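Local coordinates for protein hemoglobin subunit beta (Isurus oxyrinchus, PDB 3MKB) that probably binds and carries oxygen in shark blood, its heme-bearing globin chain pairing with alpha subunits in a four-chain hemoglobin, at residues 30-33 with 38-41; 33-38 with 93-98; 8-13 with 106-111. All blocks are in the same frame, centred on the assembly; numbering follows the deposited sequence.

Contact 1. Residues 30-33 with 38-41. With HEM (protoporphyrin IX containing Fe), chain F.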
# COMPACT_ATOMS: atom_id res chain seq x y z
N ARG B 30 -4.27 13.52 16.31
CA ARG B 30 -5.12 12.87 15.36
C ARG B 30 -4.64 11.51 14.97
O ARG B 30 -5.44 10.53 14.93
CB ARG B 30 -5.27 13.75 14.10
CG ARG B 30 -6.20 13.16 12.99
CD ARG B 30 -6.35 14.21 11.81
NE ARG B 30 -6.89 15.46 12.31
CZ ARG B 30 -8.19 15.73 12.43
NH1 ARG B 30 -9.09 14.82 12.05
NH2 ARG B 30 -8.60 16.90 12.92
N MET B 31 -3.35 11.42 14.66
CA MET B 31 -2.76 10.15 14.21
C MET B 31 -2.95 9.09 15.31
O MET B 31 -3.27 7.96 15.02
CB MET B 31 -1.28 10.33 13.90
CG MET B 31 -0.57 9.03 13.44
SD MET B 31 1.22 9.25 13.52
CE MET B 31 1.47 9.50 15.28
N PHE B 32 -2.83 9.49 16.57
CA PHE B 32 -3.11 8.55 17.69
C PHE B 32 -4.52 7.99 17.77
O PHE B 32 -4.70 6.89 18.32
CB PHE B 32 -2.81 9.21 19.04
CG PHE B 32 -1.38 9.55 19.24
CD1 PHE B 32 -0.41 8.89 18.56
CD2 PHE B 32 -1.00 10.50 20.16
CE1 PHE B 32 0.95 9.24 18.75
CE2 PHE B 32 0.31 10.84 20.36
CZ PHE B 32 1.28 10.21 19.68
N VAL B 33 -5.52 8.76 17.36
CA VAL B 33 -6.93 8.38 17.50
C VAL B 33 -7.24 7.62 16.22
O VAL B 33 -7.84 6.53 16.27
CB VAL B 33 -7.85 9.63 17.69
CG1 VAL B 33 -9.41 9.33 17.55
CG2 VAL B 33 -7.61 10.27 19.02
N THR B 38 0.05 3.60 16.38
CA THR B 38 1.17 4.57 16.32
C THR B 38 1.53 5.19 17.67
O THR B 38 2.59 5.79 17.80
CB THR B 38 0.87 5.73 15.38
OG1 THR B 38 -0.28 6.43 15.86
CG2 THR B 38 0.62 5.21 13.98
N ASN B 39 0.65 5.06 18.66
CA ASN B 39 0.98 5.53 20.01
C ASN B 39 2.00 4.64 20.74
O ASN B 39 2.50 5.01 21.80
CB ASN B 39 -0.29 5.80 20.87
CG ASN B 39 -0.07 6.90 21.97
OD1 ASN B 39 -1.01 7.58 22.39
ND2 ASN B 39 1.16 7.06 22.44
N ALA B 40 2.36 3.50 20.14
CA ALA B 40 3.22 2.50 20.79
C ALA B 40 4.58 3.04 21.09
O ALA B 40 5.23 2.58 22.00
CB ALA B 40 3.35 1.25 19.92
N TYR B 41 5.02 4.01 20.32
CA TYR B 41 6.37 4.56 20.48
C TYR B 41 6.42 5.57 21.60
O TYR B 41 7.50 5.94 22.07
CB TYR B 41 6.82 5.21 19.18
CG TYR B 41 6.75 4.26 18.02
CD1 TYR B 41 7.77 3.32 17.80
CD2 TYR B 41 5.67 4.28 17.14
CE1 TYR B 41 7.72 2.44 16.74
CE2 TYR B 41 5.62 3.36 16.05
CZ TYR B 41 6.67 2.47 15.86
OH TYR B 41 6.68 1.56 14.85
CHA HEM F . 12.34 11.88 17.32
CHB HEM F . 11.50 14.11 13.13
CHC HEM F . 8.12 10.84 12.24
CHD HEM F . 8.75 8.72 16.60
C1A HEM F . 12.43 12.68 16.22
C2A HEM F . 13.46 13.65 16.03
C3A HEM F . 13.21 14.27 14.90
C4A HEM F . 12.04 13.71 14.33
CMA HEM F . 14.07 15.40 14.29
CAA HEM F . 14.62 13.95 17.00
CBA HEM F . 15.77 12.97 16.78
CGA HEM F . 16.93 13.40 17.66
O1A HEM F . 17.67 14.35 17.28
O2A HEM F . 17.13 12.81 18.73
C1B HEM F . 10.50 13.46 12.49
C2B HEM F . 9.92 13.79 11.19
C3B HEM F . 8.98 12.87 10.97
C4B HEM F . 8.93 11.93 12.11
CMB HEM F . 10.29 14.97 10.23
CAB HEM F . 8.08 12.77 9.73
CBB HEM F . 8.07 11.57 9.12
C1C HEM F . 7.98 10.01 13.36
C2C HEM F . 6.96 9.00 13.55
C3C HEM F . 7.13 8.45 14.75
C4C HEM F . 8.27 9.06 15.36
CMC HEM F . 5.83 8.61 12.60
CAC HEM F . 6.29 7.31 15.38
CBC HEM F . 4.94 7.28 15.28
C1D HEM F . 9.73 9.41 17.24
C2D HEM F . 10.18 9.22 18.60
C3D HEM F . 11.30 10.23 18.79
C4D HEM F . 11.41 10.92 17.54
CMD HEM F . 9.65 8.22 19.65
CAD HEM F . 12.17 10.51 20.04
CBD HEM F . 11.44 11.42 21.01
CGD HEM F . 12.29 11.40 22.29
O1D HEM F . 12.86 12.47 22.64
O2D HEM F . 12.43 10.34 23.00
NA HEM F . 11.55 12.73 15.16
NB HEM F . 9.89 12.34 12.99
NC HEM F . 8.77 10.02 14.49
ND HEM F . 10.49 10.41 16.66
FE HEM F . 10.21 11.25 14.77
O HOH W 1 8.42 12.38 15.39

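Contact 2. Residues 33-38 with 93-98. With HEM (protoporphyrin IX containing Fe), chain F.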
# COMPACT_ATOMS: atom_id res chain seq x y z
N VAL B 33 -5.52 8.76 17.36
CA VAL B 33 -6.93 8.38 17.50
C VAL B 33 -7.24 7.62 16.22
O VAL B 33 -7.84 6.53 16.27
CB VAL B 33 -7.85 9.63 17.69
CG1 VAL B 33 -9.41 9.33 17.55
CG2 VAL B 33 -7.61 10.27 19.02
N VAL B 34 -6.81 8.16 15.07
CA VAL B 34 -7.13 7.52 13.78
C VAL B 34 -6.34 6.23 13.56
O VAL B 34 -6.90 5.25 13.03
CB VAL B 34 -7.10 8.53 12.56
CG1 VAL B 34 -7.39 7.81 11.22
CG2 VAL B 34 -8.09 9.63 12.79
N PHE B 35 -5.07 6.22 13.98
CA PHE B 35 -4.16 5.07 13.87
C PHE B 35 -3.49 4.71 15.22
O PHE B 35 -2.30 4.96 15.40
CB PHE B 35 -3.07 5.32 12.80
CG PHE B 35 -3.60 5.84 11.52
CD1 PHE B 35 -3.35 7.18 11.14
CD2 PHE B 35 -4.39 5.02 10.68
CE1 PHE B 35 -3.86 7.69 9.94
CE2 PHE B 35 -4.90 5.52 9.42
CZ PHE B 35 -4.65 6.85 9.07
N PRO B 36 -4.24 4.09 16.16
CA PRO B 36 -3.79 3.91 17.58
C PRO B 36 -2.49 3.15 17.76
O PRO B 36 -1.75 3.34 18.74
CB PRO B 36 -4.95 3.12 18.20
CG PRO B 36 -6.06 3.59 17.50
CD PRO B 36 -5.60 3.57 16.02
N TRP B 37 -2.17 2.30 16.78
CA TRP B 37 -1.00 1.49 16.94
C TRP B 37 0.20 2.39 16.92
O TRP B 37 1.24 2.01 17.42
CB TRP B 37 -0.94 0.39 15.86
CG TRP B 37 -0.89 0.90 14.44
CD1 TRP B 37 0.20 1.25 13.77
CD2 TRP B 37 -2.00 1.14 13.58
NE1 TRP B 37 -0.12 1.66 12.51
CE2 TRP B 37 -1.48 1.59 12.37
CE3 TRP B 37 -3.39 0.97 13.70
CZ2 TRP B 37 -2.28 1.93 11.31
CZ3 TRP B 37 -4.20 1.27 12.62
CH2 TRP B 37 -3.63 1.74 11.43
N THR B 38 0.05 3.60 16.38
CA THR B 38 1.17 4.57 16.32
C THR B 38 1.53 5.19 17.67
O THR B 38 2.59 5.79 17.80
CB THR B 38 0.87 5.73 15.38
OG1 THR B 38 -0.28 6.43 15.86
CG2 THR B 38 0.62 5.21 13.98
N PHE B 93 5.41 6.28 8.89
CA PHE B 93 5.69 7.70 8.63
C PHE B 93 4.55 8.50 7.93
O PHE B 93 4.22 9.60 8.34
CB PHE B 93 6.97 7.84 7.81
CG PHE B 93 8.27 7.57 8.60
CD1 PHE B 93 8.40 7.99 9.91
CD2 PHE B 93 9.33 6.89 8.00
CE1 PHE B 93 9.52 7.76 10.64
CE2 PHE B 93 10.51 6.68 8.71
CZ PHE B 93 10.60 7.10 10.05
N HIS B 94 3.97 7.96 6.85
CA HIS B 94 2.91 8.67 6.14
C HIS B 94 1.62 8.82 6.97
O HIS B 94 0.75 9.55 6.59
CB HIS B 94 2.60 7.98 4.78
CG HIS B 94 1.71 6.77 4.91
ND1 HIS B 94 0.33 6.84 4.80
CD2 HIS B 94 1.99 5.48 5.19
CE1 HIS B 94 -0.19 5.64 4.99
NE2 HIS B 94 0.79 4.80 5.25
N LEU B 95 1.44 8.02 8.01
CA LEU B 95 0.27 8.20 8.88
C LEU B 95 0.39 9.55 9.60
O LEU B 95 -0.58 10.23 9.81
CB LEU B 95 0.20 7.05 9.88
CG LEU B 95 0.14 5.68 9.20
CD1 LEU B 95 0.04 4.49 10.27
CD2 LEU B 95 -1.04 5.66 8.26
N LEU B 96 1.61 9.91 9.98
CA LEU B 96 1.88 11.23 10.51
C LEU B 96 1.67 12.31 9.47
O LEU B 96 0.95 13.23 9.71
CB LEU B 96 3.28 11.33 11.08
CG LEU B 96 3.58 12.69 11.70
CD1 LEU B 96 2.54 13.04 12.73
CD2 LEU B 96 4.97 12.72 12.31
N THR B 97 2.32 12.20 8.33
CA THR B 97 2.23 13.25 7.31
C THR B 97 0.81 13.35 6.76
O THR B 97 0.36 14.41 6.51
CB THR B 97 3.25 13.08 6.21
OG1 THR B 97 3.00 11.84 5.51
CG2 THR B 97 4.71 13.12 6.77
N ASP B 98 0.10 12.24 6.60
CA ASP B 98 -1.33 12.31 6.14
C ASP B 98 -2.20 13.07 7.16
O ASP B 98 -3.14 13.77 6.79
CB ASP B 98 -1.92 10.91 5.88
CG ASP B 98 -1.36 10.26 4.60
OD1 ASP B 98 -0.84 10.99 3.69
OD2 ASP B 98 -1.39 9.02 4.50
CHA HEM F . 12.34 11.88 17.32
CHB HEM F . 11.50 14.11 13.13
CHC HEM F . 8.12 10.84 12.24
CHD HEM F . 8.75 8.72 16.60
C1A HEM F . 12.43 12.68 16.22
C2A HEM F . 13.46 13.65 16.03
C3A HEM F . 13.21 14.27 14.90
C4A HEM F . 12.04 13.71 14.33
CMA HEM F . 14.07 15.40 14.29
CAA HEM F . 14.62 13.95 17.00
CBA HEM F . 15.77 12.97 16.78
CGA HEM F . 16.93 13.40 17.66
O1A HEM F . 17.67 14.35 17.28
O2A HEM F . 17.13 12.81 18.73
C1B HEM F . 10.50 13.46 12.49
C2B HEM F . 9.92 13.79 11.19
C3B HEM F . 8.98 12.87 10.97
C4B HEM F . 8.93 11.93 12.11
CMB HEM F . 10.29 14.97 10.23
CAB HEM F . 8.08 12.77 9.73
CBB HEM F . 8.07 11.57 9.12
C1C HEM F . 7.98 10.01 13.36
C2C HEM F . 6.96 9.00 13.55
C3C HEM F . 7.13 8.45 14.75
C4C HEM F . 8.27 9.06 15.36
CMC HEM F . 5.83 8.61 12.60
CAC HEM F . 6.29 7.31 15.38
CBC HEM F . 4.94 7.28 15.28
C1D HEM F . 9.73 9.41 17.24
C2D HEM F . 10.18 9.22 18.60
C3D HEM F . 11.30 10.23 18.79
C4D HEM F . 11.41 10.92 17.54
CMD HEM F . 9.65 8.22 19.65
CAD HEM F . 12.17 10.51 20.04
CBD HEM F . 11.44 11.42 21.01
CGD HEM F . 12.29 11.40 22.29
O1D HEM F . 12.86 12.47 22.64
O2D HEM F . 12.43 10.34 23.00
NA HEM F . 11.55 12.73 15.16
NB HEM F . 9.89 12.34 12.99
NC HEM F . 8.77 10.02 14.49
ND HEM F . 10.49 10.41 16.66
FE HEM F . 10.21 11.25 14.77
O HOH W 1 8.42 12.38 15.39

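Contact 3. Residues 8-13 with 106-111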
# COMPACT_ATOMS: atom_id res chain seq x y z
N ARG B 8 7.24 25.74 -4.14
CA ARG B 8 8.10 26.36 -3.14
C ARG B 8 7.37 27.40 -2.32
O ARG B 8 7.57 27.48 -1.10
CB ARG B 8 9.28 27.06 -3.82
CG ARG B 8 10.17 26.11 -4.55
CD ARG B 8 11.27 26.93 -5.28
NE ARG B 8 12.16 26.00 -5.94
CZ ARG B 8 13.23 25.45 -5.38
NH1 ARG B 8 13.94 24.58 -6.09
NH2 ARG B 8 13.58 25.72 -4.14
N ASP B 9 6.58 28.24 -2.98
CA ASP B 9 5.98 29.38 -2.31
C ASP B 9 4.87 28.87 -1.39
O ASP B 9 4.69 29.32 -0.26
CB ASP B 9 5.42 30.39 -3.33
CG ASP B 9 4.73 31.55 -2.67
OD1 ASP B 9 5.41 32.44 -2.12
OD2 ASP B 9 3.48 31.59 -2.70
N GLU B 10 4.16 27.88 -1.86
CA GLU B 10 3.02 27.41 -1.06
C GLU B 10 3.56 26.85 0.28
O GLU B 10 3.08 27.21 1.33
CB GLU B 10 2.20 26.35 -1.83
CG GLU B 10 1.34 25.44 -0.83
CD GLU B 10 0.16 26.20 -0.19
OE1 GLU B 10 -0.50 25.66 0.77
OE2 GLU B 10 -0.08 27.37 -0.60
N ILE B 11 4.55 25.99 0.20
CA ILE B 11 5.21 25.41 1.40
C ILE B 11 5.86 26.49 2.23
O ILE B 11 5.70 26.54 3.46
CB ILE B 11 6.24 24.26 1.01
CG1 ILE B 11 5.56 23.23 0.07
CG2 ILE B 11 7.04 23.67 2.33
CD1 ILE B 11 6.49 22.38 -0.70
N VAL B 12 6.62 27.39 1.56
CA VAL B 12 7.47 28.30 2.32
C VAL B 12 6.65 29.30 3.07
O VAL B 12 6.94 29.59 4.25
CB VAL B 12 8.48 29.07 1.39
CG1 VAL B 12 9.41 29.94 2.25
CG2 VAL B 12 9.31 28.11 0.66
N LYS B 13 5.63 29.84 2.41
CA LYS B 13 4.73 30.85 3.05
C LYS B 13 3.96 30.24 4.21
O LYS B 13 3.66 30.91 5.19
CB LYS B 13 3.78 31.49 2.05
CG LYS B 13 4.47 32.36 0.89
CD LYS B 13 5.20 33.61 1.48
CE LYS B 13 5.80 34.55 0.38
NZ LYS B 13 4.85 34.75 -0.83
N HIS B 106 -7.90 21.65 7.33
CA HIS B 106 -8.69 22.28 8.38
C HIS B 106 -8.30 23.77 8.50
O HIS B 106 -9.13 24.62 8.81
CB HIS B 106 -8.54 21.49 9.72
CG HIS B 106 -9.84 20.88 10.21
ND1 HIS B 106 -10.10 20.61 11.53
CD2 HIS B 106 -11.00 20.65 9.55
CE1 HIS B 106 -11.33 20.14 11.65
NE2 HIS B 106 -11.89 20.16 10.45
N LEU B 107 -7.03 24.10 8.25
CA LEU B 107 -6.59 25.50 8.38
C LEU B 107 -6.95 26.26 7.13
O LEU B 107 -7.41 27.43 7.14
CB LEU B 107 -5.06 25.49 8.60
CG LEU B 107 -4.37 26.84 8.51
CD1 LEU B 107 -4.75 27.66 9.77
CD2 LEU B 107 -2.90 26.57 8.49
N LYS B 108 -6.75 25.59 6.00
CA LYS B 108 -6.78 26.30 4.73
C LYS B 108 -8.13 26.24 4.05
O LYS B 108 -8.37 26.94 3.09
CB LYS B 108 -5.72 25.72 3.79
CG LYS B 108 -4.33 26.04 4.28
CD LYS B 108 -3.30 25.51 3.30
CE LYS B 108 -1.86 25.77 3.73
NZ LYS B 108 -1.29 26.97 3.00
N LYS B 109 -8.99 25.31 4.48
CA LYS B 109 -10.35 25.27 3.92
C LYS B 109 -10.33 25.27 2.38
O LYS B 109 -9.51 24.59 1.79
CB LYS B 109 -11.22 26.40 4.48
CG LYS B 109 -11.21 26.53 5.99
CD LYS B 109 -11.56 25.22 6.72
CE LYS B 109 -12.07 25.58 8.15
NZ LYS B 109 -11.89 24.50 9.17
N VAL B 110 -11.18 26.05 1.73
CA VAL B 110 -11.25 25.96 0.26
C VAL B 110 -9.97 26.36 -0.48
O VAL B 110 -9.86 26.19 -1.71
CB VAL B 110 -12.39 26.77 -0.34
CG1 VAL B 110 -13.78 26.18 0.12
CG2 VAL B 110 -12.23 28.30 -0.03
N ALA B 111 -8.99 26.90 0.25
CA ALA B 111 -7.69 27.25 -0.36
C ALA B 111 -6.90 25.97 -0.54
O ALA B 111 -5.99 25.89 -1.41
CB ALA B 111 -6.94 28.23 0.55

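Contact 1. Residues 30-33 with 38-41
The corner between helix 20-34 and the short 3-10 segment after it, the B-to-C turn of the globin fold, closes where Met31 and Phe32 meet Thr38 and Asn39. Phe32 and Asn39 form the flattest part of the contact. The Asn39 amide lies stacked on one face of the Phe32 ring, with the two planes 14° apart, and its OD1 sits 3.7 Å from Phe32 CG, displaced toward the rim rather than over the centre. Asn39 CG lies roughly anti to its backbone N (chi1 -152°), and this lays the amide over the ring face. Thr38 reaches the same ring at its edge: OG1 lies in the ring plane, 3.7 Å from Phe32 CD1.

Met31 lies alongside the same threonine, its CG, SD and CE all within 4.0 Å of Thr38 OG1. Its chain runs out straight and then bends at chi3 (63°), so that CE comes to 3.8 Å from Thr38 CB. Thr38 OG1 itself is hydrogen-bonded to the carbonyl oxygen of Phe35, inside the turn, and Met31 contributes only van der Waals contact to it. In globins this corner borders the heme pocket, and here Thr38 O approaches the vinyl carbon CBC of the heme at 3.8 Å. Tyr41 adds its ring from further along the loop, CD2 3.6 Å from heme CAC, while its OH is hydrogen-bonded to the backbone N of Asp89. A water lies 2.2 Å from the heme iron and fills one of its axial positions. Arg30 forms a salt bridge with Glu103 and hydrogen bonds to His121 and Phe116 of an alpha subunit.

Contact 2. Residues 33-38 with 93-98
Leu95 enters the B-C corner of the globin fold from helix 93-108, the G helix, and divides its two methyls among three side chains. Its CG is anti to its own carbonyl carbon (chi1 -57°), which directs both methyls at the corner. CD2 stands over the centre of the Phe35 ring in a CH-pi contact, 3.8 Å from the centroid and only 8° off the ring normal. Val34 CG1 covers the opposite face nearer the rim, so the ring is sandwiched between two aliphatic groups. Lower down the leucine, CB meets Phe35 CD1 at 3.8 Å.

The other methyl, CD1, turns to Trp37 and Thr38. It lies 3.6 Å from Trp37 CZ2, the leucine and indole side chains crossing at about a right angle, and touches the Thr38 methyl CG2 at 3.8 Å. Phe35 CB packs on a face of the indole, offset toward its rim. Beyond this apolar cluster Trp37 reaches an alpha subunit, where its ring meets Tyr139 of that subunit with the planes nearly perpendicular and NE1 makes a weak hydrogen bond to Asp94 of the same subunit.

Inside the corner, the Phe35 carbonyl oxygen also accepts from the backbone N of Thr38. On the heme side of the helix, Leu96 CD2 lies 3.7 Å from the heme methine CHC. Within the helix, His94 ND1 donates to Asp98 OD2 four residues on at 2.8 Å, nearly straight at 167°, with the acceptor in the imidazole plane but the nitrogen above the carboxylate plane.

Contact 3. Residues 8-13 with 106-111
Lys108 and Glu10 reach for each other from opposite directions across the surface, joining the C-terminal end of helix 93-108 to helix 5-17, the G and A helices of the globin fold. The backbones stay well apart, and the two side chains share the gap, the lysine taking a little more than half. Its CB points toward helix 5-17, and from there the chain runs extended through CG and CD. CD is the first atom to come near, 3.8 Å from Glu10 OE1. The approach tightens along the chain to 3.3 Å between CE and that oxygen. A turn at the last torsion (chi4 -100°) then sets NZ 2.7 Å from Glu10 OE1 in a hydrogen-bonded salt bridge. The ammonium comes to OE1 on the syn side, 32° out of the carboxylate plane, with OE2 too distant at 3.8 Å from NZ to share the bond.

Both ends have second partners: Lys108 NZ bonds to Thr14 OG1, and Glu10 OE1 also accepts from Trp120 NE1, so one carboxylate oxygen takes both an ammonium and an indole N-H. Glu10 is bent at chi2 (71°), which turns its carboxylate toward the lysine. Along helix 5-17, Lys13 and Asp9 form a separate salt bridge. The pair lies beside helix 114-132, whose Val116 packs on Glu10 and whose Trp120 makes this a meeting point of three helices.

From the N terminus, helix 5-17 comes first and supplies one side of contact 3, whose partner is not reached until the end of helix 93-108; this closes the widest loop, and both other contacts nest inside it. Helix 20-34 follows, and contact 1 closes a tight turn between its last residues and the loop after it. Contact 2 starts from that same turn, sharing Val33 and Thr38, but waits for the start of helix 93-108. Contacts 1 and 2 adjoin beside the heme, Met31 SD lying 3.6 Å from Leu96 N. Contact 3 sits at the far end of helix 93-108, its centre about 21 Å from that of contact 2.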